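Local coordinates for receptor-like protein kinase ANXUR1 (Arabidopsis thaliana, PDB 6FIG), which is a receptor-like kinase involved in plant reproduction that probably senses extracellular signals through its malectin-like ectodomain and phosphorylates proteins on serine or threonine, at residues Phe233-Ile244 with Gly322-Lys330. Residues are numbered along the deposited sequence; the frame is centred on the assembly and turned at random. Where two conformers were deposited one is given.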
loop_
_atom_site.group_PDB
_atom_site.type_symbol
_atom_site.label_atom_id
_atom_site.label_comp_id
_atom_site.label_asym_id
_atom_site.label_seq_id
_atom_site.Cartn_x
_atom_site.Cartn_y
_atom_site.Cartn_z
ATOM N N PHE A 233 5.678 8.275 22.799
ATOM C CA PHE A 233 6.914 7.496 22.853
ATOM C C PHE A 233 7.255 7.063 21.428
ATOM O O PHE A 233 6.373 6.580 20.724
ATOM C CB PHE A 233 6.757 6.256 23.737
ATOM C CG PHE A 233 8.056 5.550 23.998
ATOM C CD1 PHE A 233 8.916 5.999 24.988
ATOM C CD2 PHE A 233 8.439 4.468 23.229
ATOM C CE1 PHE A 233 10.124 5.364 25.225
ATOM C CE2 PHE A 233 9.645 3.825 23.459
ATOM C CZ PHE A 233 10.492 4.282 24.451
ATOM N N ARG A 234 8.517 7.235 21.016
ATOM C CA ARG A 234 8.947 6.894 19.664
ATOM C C ARG A 234 9.765 5.604 19.700
ATOM O O ARG A 234 10.627 5.413 20.575
ATOM C CB ARG A 234 9.748 8.022 18.978
ATOM C CG ARG A 234 9.909 7.783 17.472
ATOM C CD ARG A 234 10.640 8.886 16.706
ATOM N NE ARG A 234 11.130 8.402 15.400
ATOM C CZ ARG A 234 10.386 8.204 14.301
ATOM N NH1 ARG A 234 9.073 8.450 14.297
ATOM N NH2 ARG A 234 10.959 7.752 13.178
ATOM N N ILE A 235 9.438 4.711 18.773
ATOM C CA ILE A 235 10.192 3.493 18.546
ATOM C C ILE A 235 11.304 3.851 17.573
ATOM O O ILE A 235 11.046 4.284 16.446
ATOM C CB ILE A 235 9.313 2.361 17.973
ATOM C CG1 ILE A 235 8.095 2.086 18.894
ATOM C CG2 ILE A 235 10.148 1.099 17.749
ATOM C CD1 ILE A 235 8.439 1.740 20.341
ATOM N N ASN A 236 12.533 3.636 18.006
ATOM C CA ASN A 236 13.720 3.986 17.258
ATOM C C ASN A 236 14.327 2.758 16.573
ATOM O O ASN A 236 15.176 2.068 17.126
ATOM C CB ASN A 236 14.721 4.620 18.230
ATOM C CG ASN A 236 16.009 5.014 17.568
ATOM O OD1 ASN A 236 16.089 5.092 16.344
ATOM N ND2 ASN A 236 17.044 5.269 18.396
ATOM N N TYR A 237 13.889 2.484 15.350
ATOM C CA TYR A 237 14.290 1.252 14.672
ATOM C C TYR A 237 15.792 1.097 14.355
ATOM O O TYR A 237 16.258 -0.020 14.202
ATOM C CB TYR A 237 13.490 1.075 13.365
ATOM C CG TYR A 237 12.067 0.569 13.552
ATOM C CD1 TYR A 237 11.053 1.413 13.980
ATOM C CD2 TYR A 237 11.733 -0.745 13.255
ATOM C CE1 TYR A 237 9.755 0.948 14.142
ATOM C CE2 TYR A 237 10.428 -1.223 13.405
ATOM C CZ TYR A 237 9.441 -0.356 13.822
ATOM O OH TYR A 237 8.158 -0.824 13.959
ATOM N N GLN A 238 16.514 2.203 14.190
ATOM C CA GLN A 238 17.926 2.169 13.741
ATOM C C GLN A 238 18.053 1.413 12.399
ATOM O O GLN A 238 17.413 1.810 11.442
ATOM C CB GLN A 238 18.860 1.622 14.832
ATOM C CG GLN A 238 18.943 2.496 16.059
ATOM C CD GLN A 238 20.055 2.052 17.020
ATOM O OE1 GLN A 238 20.318 0.847 17.193
ATOM N NE2 GLN A 238 20.699 3.022 17.652
ATOM N N ASN A 239 18.830 0.325 12.320
ATOM C CA ASN A 239 18.976 -0.400 11.057
ATOM C C ASN A 239 18.098 -1.645 10.995
ATOM O O ASN A 239 18.179 -2.378 10.014
ATOM C CB ASN A 239 20.437 -0.776 10.762
ATOM C CG ASN A 239 21.341 0.434 10.620
ATOM O OD1 ASN A 239 21.002 1.397 9.940
ATOM N ND2 ASN A 239 22.503 0.377 11.247
ATOM N N MET A 240 17.247 -1.884 11.992
ATOM C CA MET A 240 16.249 -2.957 11.854
ATOM C C MET A 240 15.155 -2.540 10.872
ATOM O O MET A 240 14.584 -1.452 11.012
ATOM C CB MET A 240 15.580 -3.302 13.171
ATOM C CG MET A 240 14.812 -4.608 13.073
ATOM S SD MET A 240 13.926 -5.109 14.545
ATOM C CE MET A 240 12.419 -4.125 14.491
ATOM N N PRO A 241 14.832 -3.401 9.882
ATOM C CA PRO A 241 13.800 -3.004 8.936
ATOM C C PRO A 241 12.441 -2.795 9.588
ATOM O O PRO A 241 12.017 -3.603 10.398
ATOM C CB PRO A 241 13.737 -4.194 7.951
ATOM C CG PRO A 241 15.104 -4.800 8.044
ATOM C CD PRO A 241 15.482 -4.667 9.483
ATOM N N VAL A 242 11.753 -1.717 9.203
ATOM C CA VAL A 242 10.415 -1.473 9.747
ATOM C C VAL A 242 9.432 -2.564 9.351
ATOM O O VAL A 242 8.474 -2.798 10.067
ATOM C CB VAL A 242 9.831 -0.059 9.415
ATOM C CG1 VAL A 242 10.741 1.028 9.967
ATOM C CG2 VAL A 242 9.532 0.122 7.963
ATOM N N SER A 243 9.691 -3.262 8.230
ATOM C CA SER A 243 8.875 -4.401 7.816
ATOM C C SER A 243 8.862 -5.564 8.793
ATOM O O SER A 243 7.980 -6.425 8.714
ATOM C CB SER A 243 9.322 -4.959 6.452
ATOM O OG SER A 243 9.208 -3.989 5.452
ATOM N N ILE A 244 9.834 -5.624 9.726
ATOM C CA ILE A 244 9.850 -6.706 10.694
ATOM C C ILE A 244 8.553 -6.739 11.500
ATOM O O ILE A 244 7.947 -7.784 11.663
ATOM C CB ILE A 244 11.095 -6.629 11.613
ATOM C CG1 ILE A 244 12.358 -7.050 10.828
ATOM C CG2 ILE A 244 10.924 -7.436 12.866
ATOM C CD1 ILE A 244 12.455 -8.539 10.503
ATOM N N GLY A 322 20.999 -1.647 23.789
ATOM C CA GLY A 322 21.791 -0.503 24.197
ATOM C C GLY A 322 20.990 0.704 24.649
ATOM O O GLY A 322 21.565 1.587 25.242
ATOM N N GLU A 323 19.679 0.763 24.399
ATOM C CA GLU A 323 18.901 1.953 24.732
ATOM C C GLU A 323 17.405 1.680 24.802
ATOM O O GLU A 323 16.851 0.881 24.039
ATOM C CB GLU A 323 19.149 3.083 23.706
ATOM C CG GLU A 323 18.774 4.484 24.194
ATOM C CD GLU A 323 18.931 5.577 23.139
ATOM O OE1 GLU A 323 19.486 5.339 22.038
ATOM O OE2 GLU A 323 18.462 6.698 23.413
ATOM N N LYS A 324 16.754 2.390 25.712
ATOM C CA LYS A 324 15.300 2.472 25.753
ATOM C C LYS A 324 14.757 2.883 24.391
ATOM O O LYS A 324 15.300 3.773 23.740
ATOM C CB LYS A 324 14.903 3.525 26.792
ATOM C CG LYS A 324 13.428 3.649 27.102
ATOM C CD LYS A 324 13.235 4.879 27.970
ATOM C CE LYS A 324 11.935 4.843 28.731
ATOM N NZ LYS A 324 11.942 5.960 29.715
ATOM N N GLY A 325 13.687 2.223 23.966
ATOM C CA GLY A 325 12.991 2.584 22.740
ATOM C C GLY A 325 13.506 1.954 21.465
ATOM O O GLY A 325 12.877 2.134 20.431
ATOM N N ILE A 326 14.599 1.198 21.513
ATOM C CA ILE A 326 15.101 0.491 20.314
ATOM C C ILE A 326 14.450 -0.891 20.272
ATOM O O ILE A 326 14.570 -1.657 21.232
ATOM C CB ILE A 326 16.645 0.374 20.313
ATOM C CG1 ILE A 326 17.286 1.761 20.210
ATOM C CG2 ILE A 326 17.145 -0.518 19.185
ATOM C CD1 ILE A 326 18.787 1.784 20.361
ATOM N N PRO A 327 13.749 -1.219 19.170
ATOM C CA PRO A 327 13.112 -2.510 19.035
ATOM C C PRO A 327 14.116 -3.553 18.550
ATOM O O PRO A 327 15.151 -3.224 17.963
ATOM C CB PRO A 327 12.051 -2.258 17.958
ATOM C CG PRO A 327 12.705 -1.255 17.064
ATOM C CD PRO A 327 13.534 -0.380 17.973
ATOM N N MET A 328 13.780 -4.816 18.768
ATOM C CA MET A 328 14.599 -5.923 18.296
ATOM C C MET A 328 13.764 -7.174 18.272
ATOM O O MET A 328 12.643 -7.225 18.791
ATOM C CB MET A 328 15.793 -6.148 19.229
ATOM C CG MET A 328 15.360 -6.487 20.638
ATOM S SD MET A 328 16.646 -7.234 21.672
ATOM C CE MET A 328 16.769 -8.852 20.934
ATOM N N TYR A 329 14.345 -8.215 17.704
ATOM C CA TYR A 329 13.778 -9.534 17.818
ATOM C C TYR A 329 14.893 -10.555 17.950
ATOM O O TYR A 329 16.056 -10.284 17.606
ATOM C CB TYR A 329 12.881 -9.854 16.609
ATOM C CG TYR A 329 13.645 -9.951 15.324
ATOM C CD1 TYR A 329 13.910 -8.819 14.576
ATOM C CD2 TYR A 329 14.137 -11.176 14.875
ATOM C CE1 TYR A 329 14.646 -8.878 13.406
ATOM C CE2 TYR A 329 14.869 -11.262 13.698
ATOM C CZ TYR A 329 15.095 -10.109 12.954
ATOM O OH TYR A 329 15.825 -10.125 11.792
ATOM N N LYS A 330 14.533 -11.721 18.459
ATOM C CA LYS A 330 15.442 -12.841 18.479
ATOM C C LYS A 330 14.709 -14.081 18.018
ATOM O O LYS A 330 13.606 -14.338 18.460
ATOM C CB LYS A 330 16.016 -13.086 19.859
ATOM C CG LYS A 330 17.264 -13.967 19.773
ATOM C CD LYS A 330 18.332 -13.535 20.770
ATOM C CE LYS A 330 19.648 -14.248 20.505
ATOM N NZ LYS A 330 19.610 -15.697 20.844
HETATM O O HOH W 1 15.754 5.056 21.403
HETATM O O HOH W 2 16.699 -1.856 16.122
#
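Pro-327 is wedged among three side chains of 233-244. Its CG lies 3.5 Å from Ile-235 CG2, meets the Met-240 methyl CE, and sits over one face of the Tyr-237 ring as a CH-pi contact, 4.1 Å from the centroid and offset toward the rim. Val-242 CG1 covers the opposite face. The ring is thus held between the two side chains, and its hydroxyl is hydrogen-bonded to the Ala-245 carbonyl oxygen. With CG anti to the backbone N (chi1 -167°) and a bend at chi3, Met-240 directs CE to the proline while its SD stands at the edge of the Tyr-329 ring, 3.7 Å from CD1, a Met-aromatic contact. Ile-244 meets the same ring through CG2 and CD1, and Arg-283 makes a cation-pi contact with it. All this lies in the C-terminal of the two malectin-like domains, beside its calcium site, where the loop after strand 225-228 packs on the turn leading into strand 327-336 and on its first residues; the side chain of Ile-235 is about 9 Å from the calcium ion. The backbones share one direct hydrogen bond, nearly straight, from Asn-236 N to Gly-325 O at 2.9 Å. Gly-325 is the third residue of a type II beta turn from Glu-323 to Ile-326, with the positive phi (87°) of that position, and its CA abuts the edge of the Phe-233 ring at CZ (3.5 Å). Asn-236 ND2 reaches the Lys-324 carbonyl through one water; a second water donates to the carbonyl oxygens of both Tyr-237 and Pro-327. The extended Gln-238 side chain lays its amide against Ile-326 CD1, NE2 lying 3.5 Å away.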